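PDB 6UBD: Glyco_hydro_cc domain-containing protein from Trichoderma gamsii, which probably binds oligosaccharides of beta-1,3-glucan, as a subgroup VII member of glycoside hydrolase family 128. Local coordinates for residues A38-L43 against P60-G65; P70-W75 against Q89-L94; W154-N159 against W190-K195; T180-D185 against D229-N234. One frame throughout, in Å; residues are numbered along the deposited sequence.

Contact 1. Residues A38-L43 against P60-G65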
loop_
_atom_site.group_PDB
_atom_site.type_symbol
_atom_site.label_atom_id
_atom_site.label_comp_id
_atom_site.label_asym_id
_atom_site.label_seq_id
_atom_site.Cartn_x
_atom_site.Cartn_y
_atom_site.Cartn_z
ATOM N N ALA A 38 -2.004 -6.512 0.334
ATOM C CA ALA A 38 -0.586 -6.205 0.124
ATOM C C ALA A 38 0.225 -7.467 0.239
ATOM O O ALA A 38 0.396 -7.966 1.389
ATOM C CB ALA A 38 -0.085 -5.120 1.001
ATOM N N GLY A 39 0.561 -8.122 -0.881
ATOM C CA GLY A 39 1.063 -9.512 -0.937
ATOM C C GLY A 39 -0.061 -10.503 -1.322
ATOM O O GLY A 39 -1.200 -10.054 -1.563
ATOM N N ASP A 40 0.302 -11.774 -1.457
ATOM C CA ASP A 40 -0.635 -12.765 -2.000
ATOM C C ASP A 40 -0.748 -14.035 -1.139
ATOM O O ASP A 40 -1.425 -14.951 -1.567
ATOM C CB ASP A 40 -0.360 -13.055 -3.486
ATOM C CG ASP A 40 1.088 -13.487 -3.721
ATOM O OD1 ASP A 40 1.652 -14.194 -2.831
ATOM O OD2 ASP A 40 1.665 -13.051 -4.779
ATOM N N THR A 41 -0.116 -14.105 0.024
ATOM C CA THR A 41 -0.198 -15.399 0.773
ATOM C C THR A 41 -1.643 -15.799 1.171
ATOM O O THR A 41 -1.917 -17.007 1.125
ATOM C CB THR A 41 0.685 -15.386 2.020
ATOM O OG1 THR A 41 0.270 -14.382 2.966
ATOM C CG2 THR A 41 2.146 -15.242 1.665
ATOM N N ALA A 42 -2.497 -14.805 1.454
ATOM C CA ALA A 42 -3.890 -15.078 1.924
ATOM C C ALA A 42 -4.902 -14.747 0.826
ATOM O O ALA A 42 -6.110 -14.756 1.065
ATOM C CB ALA A 42 -4.240 -14.311 3.176
ATOM N N LEU A 43 -4.428 -14.456 -0.398
ATOM C CA LEU A 43 -5.315 -13.912 -1.445
ATOM C C LEU A 43 -6.448 -14.879 -1.810
ATOM O O LEU A 43 -7.558 -14.381 -2.088
ATOM C CB LEU A 43 -4.428 -13.513 -2.613
ATOM C CG LEU A 43 -5.021 -12.660 -3.740
ATOM C CD1 LEU A 43 -5.647 -11.415 -3.162
ATOM C CD2 LEU A 43 -3.981 -12.370 -4.826
ATOM N N PRO A 60 1.555 -7.423 -10.688
ATOM C CA PRO A 60 1.112 -8.466 -9.761
ATOM C C PRO A 60 0.533 -9.627 -10.565
ATOM O O PRO A 60 -0.343 -9.396 -11.363
ATOM C CB PRO A 60 0.046 -7.851 -8.877
ATOM C CG PRO A 60 0.241 -6.344 -9.042
ATOM C CD PRO A 60 1.007 -6.118 -10.311
ATOM N N SER A 61 1.047 -10.851 -10.323
ATOM C CA SER A 61 0.559 -11.947 -11.224
ATOM C C SER A 61 0.211 -13.242 -10.501
ATOM O O SER A 61 0.002 -14.276 -11.234
ATOM C CB SER A 61 1.538 -12.222 -12.336
ATOM O OG SER A 61 2.752 -12.562 -11.664
ATOM N N SER A 62 0.046 -13.257 -9.175
ATOM C CA SER A 62 -0.458 -14.509 -8.542
ATOM C C SER A 62 -1.754 -14.945 -9.238
ATOM O O SER A 62 -2.692 -14.136 -9.373
ATOM C CB SER A 62 -0.756 -14.322 -7.064
ATOM O OG SER A 62 -1.414 -15.448 -6.498
ATOM N N PRO A 63 -1.900 -16.226 -9.605
ATOM C CA PRO A 63 -3.166 -16.687 -10.163
ATOM C C PRO A 63 -4.321 -16.627 -9.160
ATOM O O PRO A 63 -5.477 -16.641 -9.588
ATOM C CB PRO A 63 -2.824 -18.108 -10.614
ATOM C CG PRO A 63 -1.685 -18.536 -9.690
ATOM C CD PRO A 63 -0.871 -17.269 -9.536
ATOM N N LYS A 64 -4.040 -16.503 -7.866
ATOM C CA LYS A 64 -5.069 -16.353 -6.820
ATOM C C LYS A 64 -5.855 -15.038 -6.965
ATOM O O LYS A 64 -6.964 -14.912 -6.492
ATOM C CB LYS A 64 -4.436 -16.401 -5.424
ATOM C CG LYS A 64 -3.643 -17.663 -5.132
ATOM C CD LYS A 64 -2.933 -17.473 -3.755
ATOM C CE LYS A 64 -2.087 -18.611 -3.281
ATOM N NZ LYS A 64 -1.338 -18.230 -2.077
ATOM N N GLY A 65 -5.266 -14.042 -7.635
ATOM C CA GLY A 65 -5.885 -12.703 -7.805
ATOM C C GLY A 65 -6.768 -12.552 -9.045
ATOM O O GLY A 65 -7.276 -11.451 -9.298
HETATM O O HOH W 1 0.861 -11.425 -6.859
HETATM O O HOH W 2 1.086 -16.895 -2.378
HETATM O O HOH W 3 -4.115 -17.842 -0.404
#

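Contact 2. Residues P70-W75 against Q89-L94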
loop_
_atom_site.group_PDB
_atom_site.type_symbol
_atom_site.label_atom_id
_atom_site.label_comp_id
_atom_site.label_asym_id
_atom_site.label_seq_id
_atom_site.Cartn_x
_atom_site.Cartn_y
_atom_site.Cartn_z
ATOM N N PRO A 70 -5.194 -5.554 -10.520
ATOM C CA PRO A 70 -3.799 -5.656 -10.122
ATOM C C PRO A 70 -3.063 -4.317 -10.182
ATOM O O PRO A 70 -2.864 -3.768 -11.274
ATOM C CB PRO A 70 -3.191 -6.665 -11.124
ATOM C CG PRO A 70 -4.251 -6.881 -12.167
ATOM C CD PRO A 70 -5.335 -5.849 -11.959
ATOM N N VAL A 71 -2.724 -3.759 -9.047
ATOM C CA VAL A 71 -2.170 -2.402 -8.983
ATOM C C VAL A 71 -0.635 -2.510 -9.102
ATOM O O VAL A 71 0.044 -3.239 -8.351
ATOM C CB VAL A 71 -2.600 -1.676 -7.707
ATOM C CG1 VAL A 71 -1.909 -0.325 -7.521
ATOM C CG2 VAL A 71 -4.109 -1.553 -7.650
ATOM N N SER A 72 -0.058 -1.759 -10.078
ATOM C CA SER A 72 1.391 -1.778 -10.362
ATOM C C SER A 72 2.162 -0.922 -9.347
ATOM O O SER A 72 1.596 0.042 -8.809
ATOM C CB SER A 72 1.570 -1.250 -11.784
ATOM O OG SER A 72 2.940 -1.137 -12.220
ATOM N N MET A 73 3.426 -1.239 -9.169
ATOM C CA MET A 73 4.346 -0.398 -8.354
ATOM C C MET A 73 5.687 -0.261 -9.085
ATOM O O MET A 73 6.160 -1.249 -9.636
ATOM C CB MET A 73 4.585 -1.010 -6.958
ATOM C CG MET A 73 5.528 -0.231 -6.094
ATOM S SD MET A 73 5.792 -0.838 -4.406
ATOM C CE MET A 73 4.185 -0.667 -3.622
ATOM N N LEU A 74 6.304 0.919 -8.996
ATOM C CA LEU A 74 7.782 1.042 -9.172
ATOM C C LEU A 74 8.418 1.180 -7.765
ATOM O O LEU A 74 8.295 2.208 -7.142
ATOM C CB LEU A 74 8.168 2.218 -10.076
ATOM C CG LEU A 74 9.671 2.476 -10.183
ATOM C CD1 LEU A 74 10.405 1.249 -10.732
ATOM C CD2 LEU A 74 9.967 3.632 -11.120
ATOM N N TRP A 75 9.029 0.102 -7.278
ATOM C CA TRP A 75 9.441 0.019 -5.880
ATOM C C TRP A 75 10.549 1.042 -5.546
ATOM O O TRP A 75 10.511 1.670 -4.442
ATOM C CB TRP A 75 9.861 -1.438 -5.580
ATOM C CG TRP A 75 10.215 -1.762 -4.150
ATOM C CD1 TRP A 75 9.359 -2.284 -3.190
ATOM C CD2 TRP A 75 11.507 -1.706 -3.496
ATOM N NE1 TRP A 75 10.001 -2.489 -1.997
ATOM C CE2 TRP A 75 11.325 -2.148 -2.166
ATOM C CE3 TRP A 75 12.796 -1.262 -3.888
ATOM C CZ2 TRP A 75 12.388 -2.231 -1.252
ATOM C CZ3 TRP A 75 13.834 -1.337 -2.986
ATOM C CH2 TRP A 75 13.629 -1.810 -1.677
ATOM N N GLN A 89 14.093 -2.989 -14.047
ATOM C CA GLN A 89 14.195 -3.511 -15.424
ATOM C C GLN A 89 12.803 -3.951 -15.910
ATOM O O GLN A 89 12.432 -3.586 -17.056
ATOM C CB GLN A 89 15.221 -4.643 -15.496
ATOM C CG GLN A 89 15.397 -5.283 -16.859
ATOM C CD GLN A 89 16.381 -6.443 -16.889
ATOM O OE1 GLN A 89 17.566 -6.292 -16.540
ATOM N NE2 GLN A 89 15.898 -7.622 -17.300
ATOM N N GLN A 90 12.036 -4.711 -15.102
ATOM C CA GLN A 90 10.670 -5.151 -15.496
ATOM C C GLN A 90 9.763 -3.943 -15.755
ATOM O O GLN A 90 9.024 -3.966 -16.732
ATOM C CB GLN A 90 10.158 -6.074 -14.387
ATOM C CG GLN A 90 8.768 -6.649 -14.595
ATOM C CD GLN A 90 8.325 -7.448 -13.364
ATOM O OE1 GLN A 90 9.155 -7.699 -12.429
ATOM N NE2 GLN A 90 7.014 -7.769 -13.300
ATOM N N PHE A 91 9.835 -2.888 -14.939
ATOM C CA PHE A 91 9.011 -1.650 -15.118
ATOM C C PHE A 91 9.349 -0.955 -16.438
ATOM O O PHE A 91 8.407 -0.571 -17.179
ATOM C CB PHE A 91 9.154 -0.705 -13.920
ATOM C CG PHE A 91 8.057 0.314 -13.789
ATOM C CD1 PHE A 91 8.064 1.487 -14.519
ATOM C CD2 PHE A 91 6.944 0.041 -12.996
ATOM C CE1 PHE A 91 7.018 2.382 -14.455
ATOM C CE2 PHE A 91 5.883 0.927 -12.955
ATOM C CZ PHE A 91 5.929 2.106 -13.678
ATOM N N GLU A 92 10.641 -0.853 -16.740
ATOM C CA GLU A 92 11.095 -0.278 -18.007
ATOM C C GLU A 92 10.583 -1.078 -19.220
ATOM O O GLU A 92 10.410 -0.444 -20.315
ATOM C CB GLU A 92 12.634 -0.147 -18.069
ATOM C CG GLU A 92 13.206 0.783 -17.006
ATOM C CD GLU A 92 14.748 0.768 -16.876
ATOM O OE1 GLU A 92 15.361 -0.354 -17.008
ATOM O OE2 GLU A 92 15.357 1.796 -16.499
ATOM N N HIS A 93 10.398 -2.407 -19.080
ATOM C CA HIS A 93 9.999 -3.309 -20.194
ATOM C C HIS A 93 8.467 -3.468 -20.275
ATOM O O HIS A 93 8.032 -4.198 -21.185
ATOM C CB HIS A 93 10.698 -4.678 -20.057
ATOM C CG HIS A 93 12.160 -4.693 -20.345
ATOM N ND1 HIS A 93 12.766 -3.830 -21.244
ATOM C CD2 HIS A 93 13.147 -5.492 -19.870
ATOM C CE1 HIS A 93 14.052 -4.100 -21.322
ATOM N NE2 HIS A 93 14.310 -5.133 -20.497
ATOM N N LEU A 94 7.672 -2.792 -19.441
ATOM C CA LEU A 94 6.194 -2.998 -19.508
ATOM C C LEU A 94 5.700 -2.678 -20.922
ATOM O O LEU A 94 6.091 -1.653 -21.486
ATOM C CB LEU A 94 5.434 -2.138 -18.498
ATOM C CG LEU A 94 5.570 -2.610 -17.065
ATOM C CD1 LEU A 94 5.052 -1.547 -16.120
ATOM C CD2 LEU A 94 4.830 -3.919 -16.792
#

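Contact 3. Residues W154-N159 against W190-K195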
loop_
_atom_site.group_PDB
_atom_site.type_symbol
_atom_site.label_atom_id
_atom_site.label_comp_id
_atom_site.label_asym_id
_atom_site.label_seq_id
_atom_site.Cartn_x
_atom_site.Cartn_y
_atom_site.Cartn_z
ATOM N N TRP A 154 10.198 13.648 3.710
ATOM C CA TRP A 154 10.620 13.372 2.310
ATOM C C TRP A 154 9.508 13.778 1.328
ATOM O O TRP A 154 9.839 14.378 0.281
ATOM C CB TRP A 154 11.022 11.851 2.251
ATOM C CG TRP A 154 11.665 11.375 0.979
ATOM C CD1 TRP A 154 12.979 11.006 0.873
ATOM C CD2 TRP A 154 11.072 11.116 -0.316
ATOM N NE1 TRP A 154 13.258 10.556 -0.398
ATOM C CE2 TRP A 154 12.115 10.617 -1.133
ATOM C CE3 TRP A 154 9.792 11.218 -0.896
ATOM C CZ2 TRP A 154 11.937 10.308 -2.483
ATOM C CZ3 TRP A 154 9.594 10.911 -2.227
ATOM C CH2 TRP A 154 10.669 10.440 -3.006
ATOM N N LEU A 155 8.253 13.330 1.570
ATOM C CA LEU A 155 7.175 13.583 0.607
ATOM C C LEU A 155 6.903 15.099 0.591
ATOM O O LEU A 155 6.542 15.614 -0.471
ATOM C CB LEU A 155 5.935 12.769 0.998
ATOM C CG LEU A 155 4.851 12.731 -0.093
ATOM C CD1 LEU A 155 5.352 12.036 -1.369
ATOM C CD2 LEU A 155 3.610 12.038 0.405
ATOM N N LYS A 156 7.081 15.780 1.678
ATOM C CA LYS A 156 6.820 17.246 1.692
ATOM C C LYS A 156 7.781 17.971 0.748
ATOM O O LYS A 156 7.337 18.874 -0.015
ATOM C CB LYS A 156 6.907 17.756 3.147
ATOM C CG LYS A 156 6.534 19.213 3.258
ATOM C CD LYS A 156 6.324 19.652 4.647
ATOM C CE LYS A 156 5.067 19.015 5.175
ATOM N NZ LYS A 156 4.825 19.377 6.593
ATOM N N GLN A 157 9.036 17.523 0.753
ATOM C CA GLN A 157 10.069 18.095 -0.129
ATOM C C GLN A 157 9.796 17.645 -1.577
ATOM O O GLN A 157 9.864 18.501 -2.515
ATOM C CB GLN A 157 11.424 17.682 0.427
ATOM C CG GLN A 157 12.584 18.320 -0.360
ATOM C CD GLN A 157 12.669 19.819 -0.134
ATOM O OE1 GLN A 157 12.349 20.329 0.942
ATOM N NE2 GLN A 157 13.137 20.553 -1.124
ATOM N N PHE A 158 9.466 16.370 -1.808
ATOM C CA PHE A 158 9.205 15.841 -3.171
ATOM C C PHE A 158 8.055 16.633 -3.785
ATOM O O PHE A 158 8.092 16.974 -4.975
ATOM C CB PHE A 158 8.863 14.340 -3.009
ATOM C CG PHE A 158 8.534 13.607 -4.288
ATOM C CD1 PHE A 158 9.517 13.202 -5.171
ATOM C CD2 PHE A 158 7.230 13.273 -4.600
ATOM C CE1 PHE A 158 9.209 12.494 -6.317
ATOM C CE2 PHE A 158 6.910 12.540 -5.737
ATOM C CZ PHE A 158 7.912 12.171 -6.628
ATOM N N ASN A 159 7.005 16.902 -3.021
ATOM C CA ASN A 159 5.775 17.593 -3.492
ATOM C C ASN A 159 6.069 19.037 -3.932
ATOM O O ASN A 159 5.246 19.576 -4.700
ATOM C CB ASN A 159 4.741 17.612 -2.374
ATOM C CG ASN A 159 3.408 18.190 -2.792
ATOM O OD1 ASN A 159 2.818 17.683 -3.757
ATOM N ND2 ASN A 159 2.874 19.135 -2.019
ATOM N N TRP A 190 -4.326 13.868 4.892
ATOM C CA TRP A 190 -5.415 14.689 4.299
ATOM C C TRP A 190 -5.100 16.185 4.458
ATOM O O TRP A 190 -5.182 16.955 3.497
ATOM C CB TRP A 190 -6.816 14.334 4.891
ATOM C CG TRP A 190 -7.832 15.313 4.373
ATOM C CD1 TRP A 190 -8.372 16.413 5.013
ATOM C CD2 TRP A 190 -8.254 15.457 3.008
ATOM N NE1 TRP A 190 -9.160 17.157 4.171
ATOM C CE2 TRP A 190 -9.097 16.593 2.921
ATOM C CE3 TRP A 190 -8.056 14.673 1.884
ATOM C CZ2 TRP A 190 -9.676 16.992 1.722
ATOM C CZ3 TRP A 190 -8.659 15.034 0.694
ATOM C CH2 TRP A 190 -9.429 16.201 0.626
ATOM N N ASN A 191 -4.782 16.606 5.647
ATOM C CA ASN A 191 -4.564 18.045 5.884
ATOM C C ASN A 191 -3.393 18.597 5.052
ATOM O O ASN A 191 -3.484 19.734 4.505
ATOM C CB ASN A 191 -4.342 18.365 7.363
ATOM C CG ASN A 191 -5.553 18.235 8.245
ATOM O OD1 ASN A 191 -5.391 18.023 9.441
ATOM N ND2 ASN A 191 -6.726 18.425 7.678
ATOM N N THR A 192 -2.320 17.790 4.934
ATOM C CA THR A 192 -1.077 18.239 4.261
ATOM C C THR A 192 -1.208 18.193 2.708
ATOM O O THR A 192 -0.778 19.136 2.031
ATOM C CB THR A 192 0.120 17.426 4.760
ATOM O OG1 THR A 192 0.232 17.551 6.195
ATOM C CG2 THR A 192 1.389 17.952 4.114
ATOM N N TYR A 193 -1.814 17.119 2.148
ATOM C CA TYR A 193 -1.811 16.899 0.675
ATOM C C TYR A 193 -3.180 17.074 0.035
ATOM O O TYR A 193 -3.251 17.224 -1.192
ATOM C CB TYR A 193 -1.070 15.612 0.320
ATOM C CG TYR A 193 0.350 15.585 0.836
ATOM C CD1 TYR A 193 1.372 16.270 0.162
ATOM C CD2 TYR A 193 0.700 14.881 1.992
ATOM C CE1 TYR A 193 2.656 16.318 0.676
ATOM C CE2 TYR A 193 1.993 14.915 2.504
ATOM C CZ TYR A 193 2.976 15.637 1.835
ATOM O OH TYR A 193 4.241 15.716 2.301
ATOM N N GLN A 194 -4.271 16.942 0.804
ATOM C CA GLN A 194 -5.592 17.378 0.268
ATOM C C GLN A 194 -6.059 16.507 -0.920
ATOM O O GLN A 194 -6.834 16.996 -1.753
ATOM C CB GLN A 194 -5.559 18.886 -0.041
ATOM C CG GLN A 194 -5.346 19.695 1.244
ATOM C CD GLN A 194 -6.616 20.099 1.960
ATOM O OE1 GLN A 194 -7.546 20.696 1.386
ATOM N NE2 GLN A 194 -6.730 19.724 3.225
ATOM N N LYS A 195 -5.598 15.246 -0.966
ATOM C CA LYS A 195 -5.978 14.259 -1.973
ATOM C C LYS A 195 -6.498 12.999 -1.273
ATOM O O LYS A 195 -6.105 12.676 -0.151
ATOM C CB LYS A 195 -4.799 13.947 -2.899
ATOM C CG LYS A 195 -4.370 15.143 -3.762
ATOM C CD LYS A 195 -3.113 14.948 -4.607
ATOM C CE LYS A 195 -2.788 16.121 -5.500
ATOM N NZ LYS A 195 -1.483 15.958 -6.250
HETATM O O HOH W 4 2.184 19.405 7.193
HETATM O O HOH W 5 0.114 16.634 -3.996
#

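Contact 4. Residues T180-D185 against D229-N234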
loop_
_atom_site.group_PDB
_atom_site.type_symbol
_atom_site.label_atom_id
_atom_site.label_comp_id
_atom_site.label_asym_id
_atom_site.label_seq_id
_atom_site.Cartn_x
_atom_site.Cartn_y
_atom_site.Cartn_z
ATOM N N THR A 180 -6.193 5.797 17.844
ATOM C CA THR A 180 -5.719 7.205 17.939
ATOM C C THR A 180 -4.554 7.406 16.948
ATOM O O THR A 180 -4.524 8.440 16.185
ATOM C CB THR A 180 -5.291 7.585 19.370
ATOM O OG1 THR A 180 -6.405 7.461 20.266
ATOM C CG2 THR A 180 -4.671 8.971 19.498
ATOM N N GLY A 181 -3.591 6.477 16.907
ATOM C CA GLY A 181 -2.456 6.571 15.968
ATOM C C GLY A 181 -2.861 6.463 14.500
ATOM O O GLY A 181 -2.356 7.189 13.636
ATOM N N VAL A 182 -3.810 5.554 14.215
ATOM C CA VAL A 182 -4.345 5.393 12.837
ATOM C C VAL A 182 -4.967 6.723 12.401
ATOM O O VAL A 182 -4.671 7.233 11.277
ATOM C CB VAL A 182 -5.390 4.263 12.825
ATOM C CG1 VAL A 182 -6.064 4.206 11.453
ATOM C CG2 VAL A 182 -4.783 2.896 13.158
ATOM N N GLN A 183 -5.785 7.329 13.238
ATOM C CA GLN A 183 -6.494 8.586 12.896
ATOM C C GLN A 183 -5.472 9.697 12.712
ATOM O O GLN A 183 -5.664 10.577 11.852
ATOM C CB GLN A 183 -7.551 8.977 13.937
ATOM C CG GLN A 183 -8.460 10.140 13.553
ATOM C CD GLN A 183 -9.332 9.826 12.354
ATOM O OE1 GLN A 183 -9.979 8.765 12.357
ATOM N NE2 GLN A 183 -9.352 10.698 11.348
ATOM N N ALA A 184 -4.411 9.735 13.490
ATOM C CA ALA A 184 -3.425 10.829 13.388
ATOM C C ALA A 184 -2.693 10.741 12.038
ATOM O O ALA A 184 -2.348 11.786 11.387
ATOM C CB ALA A 184 -2.444 10.743 14.518
ATOM N N ASP A 185 -2.432 9.545 11.528
ATOM C CA ASP A 185 -1.833 9.382 10.187
ATOM C C ASP A 185 -2.810 9.872 9.128
ATOM O O ASP A 185 -2.395 10.632 8.177
ATOM C CB ASP A 185 -1.494 7.919 9.900
ATOM C CG ASP A 185 -0.198 7.382 10.508
ATOM O OD1 ASP A 185 0.631 8.192 11.036
ATOM O OD2 ASP A 185 0.030 6.102 10.409
ATOM N N ASP A 229 -13.537 -0.937 10.226
ATOM C CA ASP A 229 -14.719 -0.073 10.390
ATOM C C ASP A 229 -14.324 1.402 10.178
ATOM O O ASP A 229 -15.112 2.171 9.599
ATOM C CB ASP A 229 -15.370 -0.298 11.769
ATOM C CG ASP A 229 -16.100 -1.619 11.966
ATOM O OD1 ASP A 229 -16.450 -2.249 10.923
ATOM O OD2 ASP A 229 -16.351 -2.000 13.176
ATOM N N LEU A 230 -13.218 1.800 10.783
ATOM C CA LEU A 230 -12.758 3.219 10.692
ATOM C C LEU A 230 -12.511 3.583 9.210
ATOM O O LEU A 230 -13.009 4.624 8.746
ATOM C CB LEU A 230 -11.520 3.418 11.557
ATOM C CG LEU A 230 -10.954 4.867 11.733
ATOM C CD1 LEU A 230 -10.006 4.861 12.946
ATOM C CD2 LEU A 230 -10.222 5.404 10.544
ATOM N N PHE A 231 -11.773 2.725 8.512
ATOM C CA PHE A 231 -11.461 3.010 7.070
ATOM C C PHE A 231 -12.760 3.083 6.261
ATOM O O PHE A 231 -12.896 3.969 5.402
ATOM C CB PHE A 231 -10.557 1.900 6.496
ATOM C CG PHE A 231 -9.125 1.862 7.001
ATOM C CD1 PHE A 231 -8.458 2.969 7.508
ATOM C CD2 PHE A 231 -8.401 0.674 6.931
ATOM C CE1 PHE A 231 -7.131 2.890 7.928
ATOM C CE2 PHE A 231 -7.058 0.611 7.308
ATOM C CZ PHE A 231 -6.412 1.756 7.761
ATOM N N GLU A 232 -13.696 2.125 6.424
ATOM C CA GLU A 232 -14.950 2.107 5.601
ATOM C C GLU A 232 -15.783 3.392 5.838
ATOM O O GLU A 232 -16.342 3.947 4.875
ATOM C CB GLU A 232 -15.738 0.807 5.808
ATOM C CG GLU A 232 -15.061 -0.431 5.223
ATOM C CD GLU A 232 -15.123 -0.526 3.700
ATOM O OE1 GLU A 232 -15.854 0.289 3.046
ATOM O OE2 GLU A 232 -14.380 -1.447 3.156
ATOM N N ALA A 233 -15.811 3.908 7.068
ATOM C CA ALA A 233 -16.585 5.118 7.399
ATOM C C ALA A 233 -15.848 6.412 6.979
ATOM O O ALA A 233 -16.546 7.395 6.817
ATOM C CB ALA A 233 -16.903 5.085 8.873
ATOM N N ASN A 234 -14.532 6.388 6.828
ATOM C CA ASN A 234 -13.779 7.638 6.609
ATOM C C ASN A 234 -13.898 8.066 5.116
ATOM O O ASN A 234 -13.488 7.295 4.191
ATOM C CB ASN A 234 -12.311 7.482 7.008
ATOM C CG ASN A 234 -11.574 8.803 6.900
ATOM O OD1 ASN A 234 -11.200 9.239 5.816
ATOM N ND2 ASN A 234 -11.345 9.424 8.045
HETATM O O HOH W 6 -12.180 8.698 10.743
#

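Contact 1. Residues A38-L43 against P60-G65
The Asp40 carboxylate is set obliquely over Ser62. Ser62 CB lies off its plane, 3.6 Å from Asp40 OD2, and water 2 sits off the plane on the same side. Water 1 lies close to the plane of the group, on its OD2 side, giving to OD2 and accepting from Ser62 N. This is a contact between two loops of the (beta/alpha)8 barrel, one after strand 35-38 and the other after the neighbouring parallel strand 52-54. With chi1 at 55°, Asp40 CG stands between its own backbone N and carbonyl carbon, which turns the acid to the second loop. Ser62 OG accepts from Lys64 N at 3.1 Å, an ST turn that tightens the chain where Asp40 rests on it. Leu43 packs on the next residues of that loop. Its CD2 is 3.5 Å from Gly65 N, so a side chain at Gly65 would crowd the leucine. Leu43 CB meets Lys64 CB at 4.0 Å, and the leucine also packs on Trp53 and Leu50. Thr41 turns its hydroxyl to Asp244 instead. The extended chain of Lys64 runs past this packing to the Asp40-Thr41 backbone. There Lys64 NZ makes a weak hydrogen bond of 3.3 Å to Asp40 O. Water 2 connects the amine to the acid: it accepts from Lys64 NZ at 2.8 Å and gives to Asp40 OD1.

Contact 2. Residues P70-W75 against Q89-L94
Phe91 reaches from helix 82-92 onto the side chains of Ser72 and Leu74 and the carbonyl of Met73. Its CB already touches the strand side, 3.9 Å from Leu74 CD1. CG comes next and lies near the same methyl. The torsion about CA-CB (chi1 -161°) swings the ring off the helix and in toward the strand. CD2 then meets two partners: Leu74 CB at 3.8 Å and the carbonyl Met73 O at 3.7 Å. One bond further, CE2 approaches Ser72 OG, also at 3.7 Å. That hydroxyl is not idle, because it is hydrogen-bonded to Pro58 O.

Leu74 lies over one face of the ring. Its CB is 4.0 Å from the centroid of the Phe91 ring and 17° off the normal, a CH-pi contact. The two side chains cross at about a right angle. The opposite face carries Leu94 CD1, offset toward the rim, so Leu74 just after the strand and Leu94 just past the helix hold the ring between them. Leu130 of helix 120-136 and Val101 of strand 100-102 also touch Phe91. An alanine here would remove the ring and is likely to open a gap between Leu74 and Leu94, with Ser72 and the Met73 carbonyl losing their aromatic neighbour. No hydrogen bond spans the two segments, so shape carries the contact. It joins the first strand and the helix of the beta-alpha-beta unit 69-73, 82-92, 100-102, a building block of the (beta/alpha)8 barrel.

Contact 3. Residues W154-N159 against W190-K195
Leu155 lays its CD2 over one face of the Tyr193 ring, 4.2 Å from the centroid and 23° off the normal, a CH-pi contact. The two helices involved, 154-159 and 179-193, are successive outer helices of the (beta/alpha)8 barrel, with strand 170-176 between them in sequence. The opposite face of the ring carries Thr192 CG2 from its own helix, offset toward the rim. Lys156 is next. Its backbone N lies near the plane of the ring, 2.9 Å from Tyr193 OH, but the angle is too poor for a hydrogen bond. Glu152 takes both groups instead: OE1 accepts from Lys156 N and OE2 bonds Tyr193 OH. A phenylalanine in place of Tyr193 would probably leave Glu152 OE2 without its hydroxyl mate. The Lys156 chain bends at chi3 (-70°), which brings CE to 4.0 Å from Thr192 CG2. Water 4 joins Lys156 NZ to Thr192 OG1, which is itself bonded to Tyr188 O. Asn159 closes the walk at the edge of the tyrosine. Its ND2 is 3.9 Å from Tyr193 CD1, and amide and ring stand 82° apart. The other end of the amide faces Lys195, whose amine also bonds Trp167 O. Water 5 gives to Asn159 OD1 at 2.9 Å and accepts from Lys195 NZ at 2.8 Å.

Contact 4. Residues T180-D185 against D229-N234
Val182 and Phe231 meet at about a right angle, with Val182 CG1 3.9 Å from Phe231 CE1. CG1 stands anti to the valine N, which points that methyl across to the second helix. Leu230 CD1 comes to 4.3 Å from the same Val182 CG1. Gln183 crosses Leu230 obliquely and brings OE1 to its methyls. The bend at its chi2 (64°) carries Gln183 OE1 to 3.8 Å from Leu230 CD2. Beyond it the amides of Gln183 and Asn234 are tilted 31° to each other.

The axes of segments 180-185 and 229-233 run 11.6 Å apart at 29°, a wide spacing, bridged by these side chains. Both helices cover the barrel wall of the (beta/alpha)8 fold, where Val182 and Phe231 also rest on Ile174 of strand 170-176. The contact is therefore apolar next to the strands and polar farther out. There water 6 gives to Gln183 OE1 at 2.7 Å and accepts from Asn234 ND2 at 2.9 Å. Gln183 NE2 is bound to Asp187 and Asn234 OD1 to His236 N. Each amide is thus gripped at both ends, which probably fixes its flip, and a water, not a direct bond, joins Gln183 to Asn234 just past the second helix.

All four contacts lie in the one catalytic-core family region and link parts of a single barrel. Contacts 1 and 2 adjoin: their centres are 16 Å apart, and Pro60 CG of contact 1 packs 3.2 Å from Val71 O of contact 2. Contacts 3 and 4 both use helix 179-193, near its end and near its start. Their centres are 18 Å apart and their nearest atoms about 5 Å. Contact 1 faces contact 3 across the chain centre at 30 Å between centres, and contact 2 faces contact 4 at the same separation. A glucan-binding cleft, if as in other glycoside hydrolase barrels of this kind, would probably lie at the C-terminal ends of the strands.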